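MccF (PDB 4IIY) is the microcin C7 self-immunity protein, a member of the peptidase S66 (LD-carboxypeptidase) family that probably acts as a serine hydrolase on aminoacyl-nucleotide compounds. Local coordinates at residues B[59-64]-B[212-217]; B[115-120]-B[168-173]; B[282-287]-B[320-325]; B[296-301]-B[326-331]. The protein carries 1 engineered substitution. All coordinates share one frame; numbering follows the deposited sequence. Where two conformers were deposited one is given.

Interaction 1 (B[59-64]-B[212-217]). With 1EI (5'-O-(L-alpha-glutamylsulfamoyl)inosine), chain K.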
# COMPACT_ATOMS: atom_id res chain seq x y z
N ALA B 59 24.92 2.01 -1.30
CA ALA B 59 25.31 1.38 -2.56
C ALA B 59 26.35 2.27 -3.24
O ALA B 59 26.24 2.61 -4.42
CB ALA B 59 24.10 1.15 -3.47
N LYS B 60 27.37 2.63 -2.48
CA LYS B 60 28.33 3.64 -2.93
C LYS B 60 29.16 3.20 -4.13
O LYS B 60 29.51 4.02 -4.98
CB LYS B 60 29.22 4.08 -1.77
CG LYS B 60 30.07 5.30 -2.07
CD LYS B 60 30.83 5.81 -0.84
CE LYS B 60 31.55 7.12 -1.14
NZ LYS B 60 32.19 7.71 0.07
N ASN B 61 29.48 1.92 -4.23
CA ASN B 61 30.24 1.47 -5.40
C ASN B 61 29.42 1.60 -6.67
O ASN B 61 29.90 2.09 -7.69
CB ASN B 61 30.74 0.04 -5.21
CG ASN B 61 31.57 -0.13 -3.94
OD1 ASN B 61 32.34 0.76 -3.55
ND2 ASN B 61 31.39 -1.26 -3.28
N ARG B 62 28.16 1.18 -6.61
CA ARG B 62 27.28 1.28 -7.76
C ARG B 62 27.03 2.75 -8.11
O ARG B 62 26.97 3.12 -9.29
CB ARG B 62 25.96 0.55 -7.51
CG ARG B 62 25.09 0.43 -8.76
CD ARG B 62 23.89 -0.43 -8.52
NE ARG B 62 23.05 -0.68 -9.70
CZ ARG B 62 22.96 -1.86 -10.33
NH1 ARG B 62 23.72 -2.89 -9.98
NH2 ARG B 62 22.10 -2.00 -11.32
N PHE B 63 26.86 3.58 -7.08
CA PHE B 63 26.72 5.03 -7.26
C PHE B 63 27.91 5.60 -8.04
O PHE B 63 27.74 6.31 -9.03
CB PHE B 63 26.55 5.68 -5.88
CG PHE B 63 26.67 7.19 -5.87
CD1 PHE B 63 25.92 7.99 -6.71
CD2 PHE B 63 27.52 7.80 -4.95
CE1 PHE B 63 26.04 9.38 -6.66
CE2 PHE B 63 27.64 9.19 -4.90
CZ PHE B 63 26.90 9.97 -5.76
N PHE B 64 29.13 5.28 -7.60
CA PHE B 64 30.32 5.77 -8.29
C PHE B 64 30.40 5.27 -9.74
O PHE B 64 30.82 6.00 -10.63
CB PHE B 64 31.60 5.39 -7.53
CG PHE B 64 31.90 6.27 -6.34
CD1 PHE B 64 31.07 7.33 -6.00
CD2 PHE B 64 33.03 6.03 -5.57
CE1 PHE B 64 31.36 8.13 -4.90
CE2 PHE B 64 33.32 6.83 -4.48
CZ PHE B 64 32.49 7.88 -4.15
N ASN B 212 25.00 -8.89 -8.80
CA ASN B 212 25.87 -7.86 -9.37
C ASN B 212 25.45 -6.44 -8.98
O ASN B 212 25.46 -5.53 -9.80
CB ASN B 212 25.92 -7.99 -10.90
CG ASN B 212 26.34 -9.38 -11.36
OD1 ASN B 212 26.95 -10.14 -10.61
ND2 ASN B 212 26.02 -9.70 -12.61
N TRP B 213 25.11 -6.27 -7.71
CA TRP B 213 24.56 -5.00 -7.25
C TRP B 213 25.62 -3.92 -6.96
O TRP B 213 25.65 -2.88 -7.63
CB TRP B 213 23.62 -5.22 -6.06
CG TRP B 213 23.09 -3.94 -5.47
CD1 TRP B 213 23.36 -3.45 -4.24
CD2 TRP B 213 22.20 -2.99 -6.10
NE1 TRP B 213 22.72 -2.25 -4.05
CE2 TRP B 213 22.00 -1.94 -5.18
CE3 TRP B 213 21.56 -2.92 -7.35
CZ2 TRP B 213 21.19 -0.84 -5.46
CZ3 TRP B 213 20.76 -1.83 -7.63
CH2 TRP B 213 20.57 -0.80 -6.69
N ASN B 214 26.50 -4.16 -5.99
CA ASN B 214 27.32 -3.09 -5.42
C ASN B 214 28.79 -3.49 -5.24
O ASN B 214 29.39 -3.20 -4.20
CB ASN B 214 26.71 -2.63 -4.08
CG ASN B 214 27.41 -1.42 -3.48
OD1 ASN B 214 27.73 -0.45 -4.16
ND2 ASN B 214 27.60 -1.47 -2.16
N GLU B 215 29.38 -4.11 -6.26
CA GLU B 215 30.81 -4.44 -6.21
C GLU B 215 31.49 -4.03 -7.51
O GLU B 215 30.82 -3.73 -8.51
CB GLU B 215 31.03 -5.93 -5.96
CG GLU B 215 30.41 -6.44 -4.68
CD GLU B 215 30.98 -7.77 -4.28
OE1 GLU B 215 32.13 -8.06 -4.67
OE2 GLU B 215 30.28 -8.54 -3.57
N ASN B 216 32.81 -4.02 -7.50
CA ASN B 216 33.55 -3.60 -8.68
C ASN B 216 33.31 -4.50 -9.88
O ASN B 216 33.22 -4.03 -11.01
CB ASN B 216 35.04 -3.52 -8.37
CG ASN B 216 35.85 -3.18 -9.59
OD1 ASN B 216 36.52 -4.03 -10.17
ND2 ASN B 216 35.75 -1.93 -10.02
N LYS B 217 33.25 -5.81 -9.63
CA LYS B 217 33.10 -6.79 -10.69
C LYS B 217 31.83 -7.59 -10.52
O LYS B 217 31.34 -7.76 -9.41
CB LYS B 217 34.28 -7.76 -10.68
CG LYS B 217 35.63 -7.09 -10.81
CD LYS B 217 36.73 -8.11 -10.62
CE LYS B 217 38.08 -7.44 -10.50
NZ LYS B 217 38.57 -6.85 -11.78
O6 1EI K . 20.96 -4.96 -2.34
C6 1EI K . 20.43 -5.01 -3.47
N1 1EI K . 20.67 -6.03 -4.31
C2 1EI K . 20.10 -6.10 -5.53
N3 1EI K . 19.27 -5.15 -6.01
C5 1EI K . 19.53 -3.93 -3.92
C4 1EI K . 18.96 -4.08 -5.25
N7 1EI K . 19.05 -2.78 -3.42
C8 1EI K . 18.24 -2.22 -4.35
N9 1EI K . 18.19 -3.01 -5.44
C1' 1EI K . 17.42 -2.76 -6.67
O4' 1EI K . 17.28 -1.37 -6.93
C2' 1EI K . 16.01 -3.28 -6.46
O2' 1EI K . 15.92 -4.63 -6.89
C3' 1EI K . 15.17 -2.35 -7.31
O3' 1EI K . 14.82 -3.01 -8.52
C4' 1EI K . 16.06 -1.17 -7.64
C5' 1EI K . 15.41 0.15 -7.25
O5' 1EI K . 15.20 0.22 -5.83
SBF 1EI K . 14.24 1.28 -5.28
OAE 1EI K . 14.69 1.67 -3.97
OAF 1EI K . 14.27 2.37 -6.22
NAQ 1EI K . 12.84 0.62 -5.26
C 1EI K . 11.67 1.22 -4.98
O 1EI K . 11.48 2.41 -4.71
CA 1EI K . 10.44 0.35 -5.05
N 1EI K . 10.81 -1.03 -5.29
CB 1EI K . 9.63 0.50 -3.77
CG 1EI K . 8.13 0.46 -4.06
CD 1EI K . 7.66 -0.97 -4.23
OE1 1EI K . 8.51 -1.86 -4.47
OE2 1EI K . 6.45 -1.20 -4.11

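Interaction 2 (B[115-120]-B[168-173]). With 1EI (5'-O-(L-alpha-glutamylsulfamoyl)inosine), chain K.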
# COMPACT_ATOMS: atom_id res chain seq x y z
N SER B 115 16.59 11.25 -10.05
CA SER B 115 16.62 10.52 -8.80
C SER B 115 17.87 9.66 -8.69
O SER B 115 18.28 9.06 -9.68
CB SER B 115 15.38 9.63 -8.73
OG SER B 115 15.40 8.79 -7.60
N THR B 116 18.47 9.57 -7.50
CA THR B 116 19.53 8.59 -7.30
C THR B 116 18.98 7.16 -7.20
O THR B 116 19.55 6.22 -7.77
CB THR B 116 20.37 8.88 -6.05
OG1 THR B 116 19.51 8.90 -4.90
CG2 THR B 116 21.12 10.21 -6.17
N ILE B 117 17.87 7.01 -6.47
CA ILE B 117 17.21 5.74 -6.21
C ILE B 117 15.89 6.05 -5.51
O ILE B 117 15.68 7.16 -5.03
CB ILE B 117 18.08 4.83 -5.31
CG1 ILE B 117 17.66 3.35 -5.41
CG2 ILE B 117 18.06 5.31 -3.85
CD1 ILE B 117 18.75 2.38 -4.96
N GLY B 118 15.01 5.06 -5.44
CA GLY B 118 13.74 5.19 -4.75
C GLY B 118 13.81 4.82 -3.28
O GLY B 118 14.69 5.30 -2.55
N GLY B 119 12.88 3.98 -2.85
CA GLY B 119 12.74 3.60 -1.46
C GLY B 119 11.27 3.45 -1.11
O GLY B 119 10.59 2.58 -1.64
N ASP B 120 10.78 4.33 -0.24
CA ASP B 120 9.42 4.24 0.29
C ASP B 120 8.79 5.61 0.58
O ASP B 120 7.58 5.68 0.80
CB ASP B 120 9.41 3.46 1.61
CG ASP B 120 9.72 2.00 1.43
OD1 ASP B 120 8.79 1.23 1.11
OD2 ASP B 120 10.89 1.62 1.63
N LEU B 168 19.89 7.21 -11.16
CA LEU B 168 21.33 7.14 -11.32
C LEU B 168 21.94 5.81 -10.86
O LEU B 168 22.71 5.19 -11.61
CB LEU B 168 21.97 8.32 -10.60
CG LEU B 168 23.49 8.39 -10.58
CD1 LEU B 168 24.05 8.51 -11.98
CD2 LEU B 168 23.95 9.56 -9.70
N ILE B 169 21.59 5.40 -9.66
CA ILE B 169 22.23 4.23 -9.05
C ILE B 169 21.76 2.90 -9.65
O ILE B 169 22.57 2.15 -10.22
CB ILE B 169 22.15 4.29 -7.50
CG1 ILE B 169 22.87 5.54 -6.98
CG2 ILE B 169 22.72 3.01 -6.89
CD1 ILE B 169 22.76 5.75 -5.48
N PRO B 170 20.46 2.58 -9.58
CA PRO B 170 20.07 1.28 -10.13
C PRO B 170 20.22 1.23 -11.65
O PRO B 170 20.60 0.20 -12.19
CB PRO B 170 18.60 1.14 -9.72
CG PRO B 170 18.13 2.54 -9.53
CD PRO B 170 19.32 3.29 -8.97
N SER B 171 19.93 2.32 -12.34
CA SER B 171 19.88 2.25 -13.79
C SER B 171 21.24 2.43 -14.46
O SER B 171 21.62 1.66 -15.33
CB SER B 171 18.90 3.28 -14.36
OG SER B 171 17.63 3.19 -13.73
N PHE B 172 21.96 3.47 -14.07
CA PHE B 172 23.24 3.76 -14.71
C PHE B 172 24.44 3.12 -14.02
O PHE B 172 25.53 3.14 -14.57
CB PHE B 172 23.42 5.26 -14.96
CG PHE B 172 22.49 5.81 -16.00
CD1 PHE B 172 22.47 5.25 -17.27
CD2 PHE B 172 21.61 6.84 -15.71
CE1 PHE B 172 21.59 5.73 -18.24
CE2 PHE B 172 20.75 7.32 -16.68
CZ PHE B 172 20.74 6.76 -17.94
N GLY B 173 24.23 2.55 -12.83
CA GLY B 173 25.25 1.74 -12.19
C GLY B 173 25.19 0.27 -12.56
O GLY B 173 26.02 -0.53 -12.11
O6 1EI K . 20.96 -4.96 -2.34
C6 1EI K . 20.43 -5.01 -3.47
N1 1EI K . 20.67 -6.03 -4.31
C2 1EI K . 20.10 -6.10 -5.53
N3 1EI K . 19.27 -5.15 -6.01
C5 1EI K . 19.53 -3.93 -3.92
C4 1EI K . 18.96 -4.08 -5.25
N7 1EI K . 19.05 -2.78 -3.42
C8 1EI K . 18.24 -2.22 -4.35
N9 1EI K . 18.19 -3.01 -5.44
C1' 1EI K . 17.42 -2.76 -6.67
O4' 1EI K . 17.28 -1.37 -6.93
C2' 1EI K . 16.01 -3.28 -6.46
O2' 1EI K . 15.92 -4.63 -6.89
C3' 1EI K . 15.17 -2.35 -7.31
O3' 1EI K . 14.82 -3.01 -8.52
C4' 1EI K . 16.06 -1.17 -7.64
C5' 1EI K . 15.41 0.15 -7.25
O5' 1EI K . 15.20 0.22 -5.83
SBF 1EI K . 14.24 1.28 -5.28
OAE 1EI K . 14.69 1.67 -3.97
OAF 1EI K . 14.27 2.37 -6.22
NAQ 1EI K . 12.84 0.62 -5.26
C 1EI K . 11.67 1.22 -4.98
O 1EI K . 11.48 2.41 -4.71
CA 1EI K . 10.44 0.35 -5.05
N 1EI K . 10.81 -1.03 -5.29
CB 1EI K . 9.63 0.50 -3.77
CG 1EI K . 8.13 0.46 -4.06
CD 1EI K . 7.66 -0.97 -4.23
OE1 1EI K . 8.51 -1.86 -4.47
OE2 1EI K . 6.45 -1.20 -4.11

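Interaction 3 (B[282-287]-B[320-325])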
# COMPACT_ATOMS: atom_id res chain seq x y z
N LEU B 282 -3.64 -4.89 -5.23
CA LEU B 282 -3.47 -3.63 -5.95
C LEU B 282 -4.36 -3.55 -7.19
O LEU B 282 -4.91 -2.49 -7.49
CB LEU B 282 -2.00 -3.42 -6.31
CG LEU B 282 -1.06 -3.23 -5.12
CD1 LEU B 282 0.39 -3.33 -5.58
CD2 LEU B 282 -1.29 -1.90 -4.42
N PHE B 283 -4.51 -4.66 -7.91
CA PHE B 283 -5.41 -4.67 -9.06
C PHE B 283 -6.86 -4.46 -8.59
O PHE B 283 -7.62 -3.71 -9.22
CB PHE B 283 -5.30 -5.98 -9.84
CG PHE B 283 -4.03 -6.15 -10.65
CD1 PHE B 283 -3.20 -5.09 -10.95
CD2 PHE B 283 -3.70 -7.41 -11.13
CE1 PHE B 283 -2.04 -5.29 -11.71
CE2 PHE B 283 -2.57 -7.62 -11.89
CZ PHE B 283 -1.74 -6.56 -12.19
N SER B 284 -7.25 -5.10 -7.49
CA SER B 284 -8.60 -4.88 -6.97
C SER B 284 -8.81 -3.44 -6.49
O SER B 284 -9.90 -2.90 -6.66
CB SER B 284 -8.97 -5.91 -5.89
OG SER B 284 -9.36 -7.13 -6.52
N MET B 285 -7.78 -2.81 -5.92
CA MET B 285 -7.87 -1.40 -5.57
C MET B 285 -8.28 -0.56 -6.78
O MET B 285 -9.19 0.26 -6.72
CB MET B 285 -6.55 -0.91 -4.99
CG MET B 285 -6.55 0.53 -4.45
SD MET B 285 -6.37 1.83 -5.71
CE MET B 285 -4.69 1.52 -6.24
N LEU B 286 -7.60 -0.79 -7.90
CA LEU B 286 -7.93 -0.08 -9.14
C LEU B 286 -9.38 -0.34 -9.56
O LEU B 286 -10.10 0.58 -9.95
CB LEU B 286 -6.97 -0.46 -10.26
CG LEU B 286 -5.50 -0.09 -10.06
CD1 LEU B 286 -4.64 -0.76 -11.13
CD2 LEU B 286 -5.35 1.43 -10.07
N LYS B 287 -9.78 -1.60 -9.49
CA LYS B 287 -11.15 -1.96 -9.86
C LYS B 287 -12.16 -1.20 -9.00
O LYS B 287 -13.12 -0.63 -9.53
CB LYS B 287 -11.36 -3.47 -9.74
CG LYS B 287 -12.76 -3.93 -10.17
CD LYS B 287 -13.03 -5.36 -9.72
CE LYS B 287 -14.44 -5.82 -10.08
NZ LYS B 287 -14.61 -6.03 -11.54
N THR B 320 -6.87 -10.46 -15.26
CA THR B 320 -8.03 -10.98 -15.98
C THR B 320 -9.14 -11.40 -15.02
O THR B 320 -10.32 -11.12 -15.25
CB THR B 320 -7.61 -12.14 -16.92
OG1 THR B 320 -6.72 -11.62 -17.92
CG2 THR B 320 -8.82 -12.77 -17.60
N GLU B 321 -8.79 -12.06 -13.92
CA GLU B 321 -9.82 -12.42 -12.95
C GLU B 321 -10.46 -11.16 -12.37
O GLU B 321 -11.69 -11.05 -12.28
CB GLU B 321 -9.28 -13.28 -11.80
CG GLU B 321 -10.41 -13.76 -10.90
CD GLU B 321 -9.96 -14.44 -9.60
OE1 GLU B 321 -8.75 -14.51 -9.32
OE2 GLU B 321 -10.85 -14.90 -8.85
N VAL B 322 -9.64 -10.20 -11.96
CA VAL B 322 -10.15 -8.97 -11.36
C VAL B 322 -11.07 -8.21 -12.32
O VAL B 322 -12.08 -7.64 -11.91
CB VAL B 322 -8.99 -8.09 -10.86
CG1 VAL B 322 -9.47 -6.70 -10.46
CG2 VAL B 322 -8.27 -8.78 -9.70
N LEU B 323 -10.71 -8.20 -13.60
CA LEU B 323 -11.51 -7.48 -14.60
C LEU B 323 -12.94 -8.00 -14.74
O LEU B 323 -13.83 -7.26 -15.17
CB LEU B 323 -10.80 -7.47 -15.95
CG LEU B 323 -9.64 -6.49 -16.07
CD1 LEU B 323 -8.89 -6.72 -17.36
CD2 LEU B 323 -10.11 -5.04 -15.98
N ASP B 324 -13.16 -9.26 -14.39
CA ASP B 324 -14.52 -9.82 -14.37
C ASP B 324 -15.26 -9.59 -15.68
O ASP B 324 -16.41 -9.15 -15.68
CB ASP B 324 -15.31 -9.24 -13.19
CG ASP B 324 -16.63 -9.96 -12.95
OD1 ASP B 324 -16.73 -11.15 -13.31
OD2 ASP B 324 -17.57 -9.34 -12.41
N GLY B 325 -14.60 -9.88 -16.79
CA GLY B 325 -15.23 -9.81 -18.10
C GLY B 325 -15.08 -8.48 -18.81
O GLY B 325 -15.43 -8.37 -19.99
O HOH W 1 -13.55 -4.62 -14.04
O HOH W 2 -17.37 -6.88 -11.83

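Interaction 4 (B[296-301]-B[326-331]). With EDO (1,2-ethanediol), chain L.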
# COMPACT_ATOMS: atom_id res chain seq x y z
N SER B 296 -8.75 2.99 -21.68
CA SER B 296 -8.93 2.32 -22.96
C SER B 296 -7.89 1.23 -23.23
O SER B 296 -8.06 0.41 -24.13
CB SER B 296 -8.94 3.33 -24.10
OG SER B 296 -10.03 4.23 -23.97
N ALA B 297 -6.82 1.21 -22.44
CA ALA B 297 -5.81 0.16 -22.52
C ALA B 297 -4.99 0.20 -21.24
O ALA B 297 -5.00 1.20 -20.51
CB ALA B 297 -4.90 0.37 -23.75
N ILE B 298 -4.29 -0.89 -20.97
CA ILE B 298 -3.39 -0.99 -19.83
C ILE B 298 -2.03 -1.46 -20.32
O ILE B 298 -1.94 -2.39 -21.13
CB ILE B 298 -3.93 -2.00 -18.79
CG1 ILE B 298 -5.28 -1.52 -18.24
CG2 ILE B 298 -2.91 -2.21 -17.66
CD1 ILE B 298 -6.08 -2.62 -17.60
N ILE B 299 -0.97 -0.80 -19.83
CA ILE B 299 0.40 -1.25 -20.01
C ILE B 299 0.92 -1.79 -18.69
O ILE B 299 0.94 -1.06 -17.68
CB ILE B 299 1.31 -0.10 -20.45
CG1 ILE B 299 0.81 0.56 -21.74
CG2 ILE B 299 2.76 -0.58 -20.61
CD1 ILE B 299 1.46 1.91 -22.01
N LEU B 300 1.30 -3.07 -18.66
CA LEU B 300 1.96 -3.64 -17.50
C LEU B 300 3.46 -3.67 -17.77
O LEU B 300 3.91 -4.33 -18.72
CB LEU B 300 1.49 -5.08 -17.24
CG LEU B 300 -0.01 -5.31 -17.03
CD1 LEU B 300 -0.27 -6.80 -16.86
CD2 LEU B 300 -0.54 -4.53 -15.83
N GLY B 301 4.24 -2.96 -16.96
CA GLY B 301 5.68 -3.10 -17.04
C GLY B 301 6.09 -4.49 -16.57
O GLY B 301 5.41 -5.10 -15.73
N LYS B 326 -14.59 -7.46 -18.12
CA LYS B 326 -14.35 -6.18 -18.77
C LYS B 326 -13.22 -6.32 -19.78
O LYS B 326 -12.09 -6.67 -19.42
CB LYS B 326 -14.03 -5.10 -17.74
CG LYS B 326 -13.92 -3.69 -18.31
CD LYS B 326 -15.28 -3.18 -18.75
CE LYS B 326 -15.19 -1.75 -19.26
NZ LYS B 326 -16.53 -1.23 -19.65
N GLN B 327 -13.52 -6.08 -21.05
CA GLN B 327 -12.53 -6.26 -22.11
C GLN B 327 -11.72 -4.99 -22.28
O GLN B 327 -12.24 -3.97 -22.74
CB GLN B 327 -13.22 -6.64 -23.42
CG GLN B 327 -14.06 -7.91 -23.34
CD GLN B 327 -13.24 -9.14 -23.07
OE1 GLN B 327 -13.47 -9.86 -22.10
NE2 GLN B 327 -12.26 -9.40 -23.94
N ILE B 328 -10.46 -5.04 -21.88
CA ILE B 328 -9.53 -3.93 -22.04
C ILE B 328 -8.27 -4.51 -22.65
O ILE B 328 -7.73 -5.49 -22.14
CB ILE B 328 -9.17 -3.28 -20.69
CG1 ILE B 328 -10.43 -2.80 -19.96
CG2 ILE B 328 -8.19 -2.13 -20.90
CD1 ILE B 328 -10.14 -2.09 -18.65
N PRO B 329 -7.80 -3.93 -23.76
CA PRO B 329 -6.56 -4.48 -24.32
C PRO B 329 -5.36 -4.17 -23.43
O PRO B 329 -5.30 -3.10 -22.80
CB PRO B 329 -6.45 -3.81 -25.69
CG PRO B 329 -7.28 -2.58 -25.58
CD PRO B 329 -8.37 -2.85 -24.58
N VAL B 330 -4.42 -5.10 -23.38
CA VAL B 330 -3.29 -5.00 -22.45
C VAL B 330 -1.97 -5.27 -23.16
O VAL B 330 -1.83 -6.29 -23.85
CB VAL B 330 -3.43 -6.01 -21.29
CG1 VAL B 330 -2.20 -5.96 -20.41
CG2 VAL B 330 -4.69 -5.73 -20.48
N LEU B 331 -1.01 -4.36 -22.99
CA LEU B 331 0.37 -4.61 -23.39
C LEU B 331 1.04 -5.17 -22.14
O LEU B 331 1.26 -4.43 -21.17
CB LEU B 331 1.03 -3.31 -23.85
CG LEU B 331 2.42 -3.40 -24.49
CD1 LEU B 331 2.92 -2.02 -24.91
CD2 LEU B 331 3.42 -4.05 -23.57
C1 EDO L . 3.09 -4.98 -13.32
O1 EDO L . 4.51 -5.05 -13.10
C2 EDO L . 2.41 -6.32 -13.04
O2 EDO L . 2.47 -6.60 -11.63

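Interaction 1 (B[59-64]-B[212-217])
R62 lies over one face of the W213 indole. W213 is part of the ligand pocket and has the inosine base of the bound glutamylsulfamoyl inosine over its opposite face. The guanidinium and indole planes are 20° apart, so the guanidinium lies nearly flat over the indole. The overlap is toward the rim of the ring system. CD of R62 makes a CH-pi contact 3.6 Å from the centroid of the six-membered ring of W213. NE of R62 is 3.3 Å from CZ3 of W213. The R62 chain is extended, with CG anti to the backbone N (chi1 -170°), and this carries the guanidinium across the indole. NH1 of R62 then turns back to the carbonyl O of W213 at 3.0 Å, in the guanidinium plane and on a lone pair of that oxygen.

N214 reaches the first turn of the helix. Its OD1 accepts a hydrogen bond from N of R62 at 3.0 Å. N61 crosses N214 at about a right angle, and its ND2 donates almost straight to O of N214 at 2.9 Å, from above the carbonyl plane.

The contact joins the start of helix 60-72 to the loop between strands 205-206 and 225-226. Helix 168-172 packs beside both, I169 on A59 and P170 on W213. R62 also bonds to I169 O and P170 O, and makes a salt bridge with E174 just beyond.

Interaction 2 (B[115-120]-B[168-173])
I169 sets its side chain against the carbonyl of T116. Its CB is 3.2 Å from O of T116. CG1 lies beside the backbone N (chi1 -61°) and runs past the same oxygen at 3.5 Å. CD1, at the tip, meets CB of T116 at 4.0 Å. The other branch, CG2, faces CD1 of I117 more loosely. The backbone N of I169 also donates to O of T116, at 2.9 Å and in the carbonyl plane. One residue earlier, N of L168 donates to O of S115. These two bonds tie the start of the short, weakly bonded helix 168-172 to the end of strand 110-115 and the residue after it.

This strand lies inside the mixed, mainly parallel six-strand sheet, with strands 45-49 and 140-143 on either side of it. The loop after it forms part of the ligand pocket. There G118 N donates to sulfamoyl oxygen OAF of the ligand, and G119 N donates to its carbonyl O at 2.8 Å.

I117 and P170 line the same pocket. CG1 of I117 packs on CD of P170 at 3.9 Å and also faces the sulfamoyl oxygens. CB of P170 lies 4.0 Å from the ribose oxygen O4'.

Interaction 3 (B[282-287]-B[320-325])
V322 is the residue of segment 320-325 that packs most fully against helix 276-288. It turns its CB toward the other helix and divides its two methyls. CG1 is anti to the backbone N (chi1 170°) and lies 3.7 Å from O of F283, with CB of K287 also against it. CG2 of V322 is 4.1 Å from CB of F283. It also meets the S284 hydroxyl, which has its polar partner in S124 of the second subunit.

O of V322 accepts a hydrogen bond from NZ of K287 at 3.0 Å, nearly along the C=O axis. The lysine chain is extended and bends only at its last torsion (chi4 71°). It runs antiparallel alongside V322 and places a positive charge at the C-terminal end of helix 315-323, which probably interacts favourably with the helix dipole. Both helices belong to the C-terminal domain, and helix 315-323 is the helix of a beta-alpha-beta unit.

L323 points its CB away from helix 276-288. Its carbonyl O is bridged to NZ of K287 by a water that donates to the oxygen at 2.9 Å. D324 leaves the helix with positive phi. NZ of K287 and OD2 of D324 are 4.5 Å apart, too long for a salt bridge, and a second water joins them. OD1 of D324 forms a salt bridge with K95 of the second subunit.

Interaction 4 (B[296-301]-B[326-331])
I298 and V330 are paired in register on neighbouring parallel strands, as are I299 and L331. Three backbone hydrogen bonds join the strands. N of I298 donates to O of P329 at 3.0 Å. N of L331 donates to O of I298 at 2.9 Å. N of L300 donates to O of L331, also at 2.9 Å. N and O of I298 thus bond to P329 and L331, the residues flanking V330, as in parallel pairing. CA-H...O contacts accompany them: CA of V330 approaches O of I298 at 3.2 Å, and CA of A297 approaches O of P329.

The two strands open and close a beta-alpha-beta unit whose helix is 315-323. They lie within the large mixed sheet of the C-terminal domain. Strand 266-270 runs on the other side of 297-301, and I299 bonds to L267 and I269 there.

Apolar contacts occur on both faces. On the face of I298 and V330, CB of I298 meets CG2 of V330 at 4.2 Å. I328, just before the second strand, sends CG2 to CD1 of I298 at 3.9 Å; these two chains meet at a slant. CG1 of V330 is anti to its backbone N (chi1 176°), which turns it to CG of L300 at 4.1 Å. V330 also touches Y316 and L319 of the covering helix. On the other face, CG1 of I299 packs more loosely on CB of L331.

A van der Waals contact sets CD of P329 3.3 Å from O of S296. O of G301 accepts a hydrogen bond from a 1,2-ethanediol, probably from the crystallisation liquor.

In the fold
Interactions 1 and 2 both contribute residues to the ligand pocket. Their centres are about 12 Å apart, and they touch through R62. Interaction 2 is nested within the loop that interaction 1 closes. Both touch the ligand. The side chain of I117 is about 7 Å from that of A145, the engineered position of the predicted nucleophile, and that of P170 about 7 Å from that of H338. Interactions 3 and 4 touch through L323 and I328, with centres about 11 Å apart, in the C-terminal domain. The side chain of L300 is about 7 Å from that of E270, a predicted charge-relay residue. Interactions 2 and 4 are about 28 Å apart between centres.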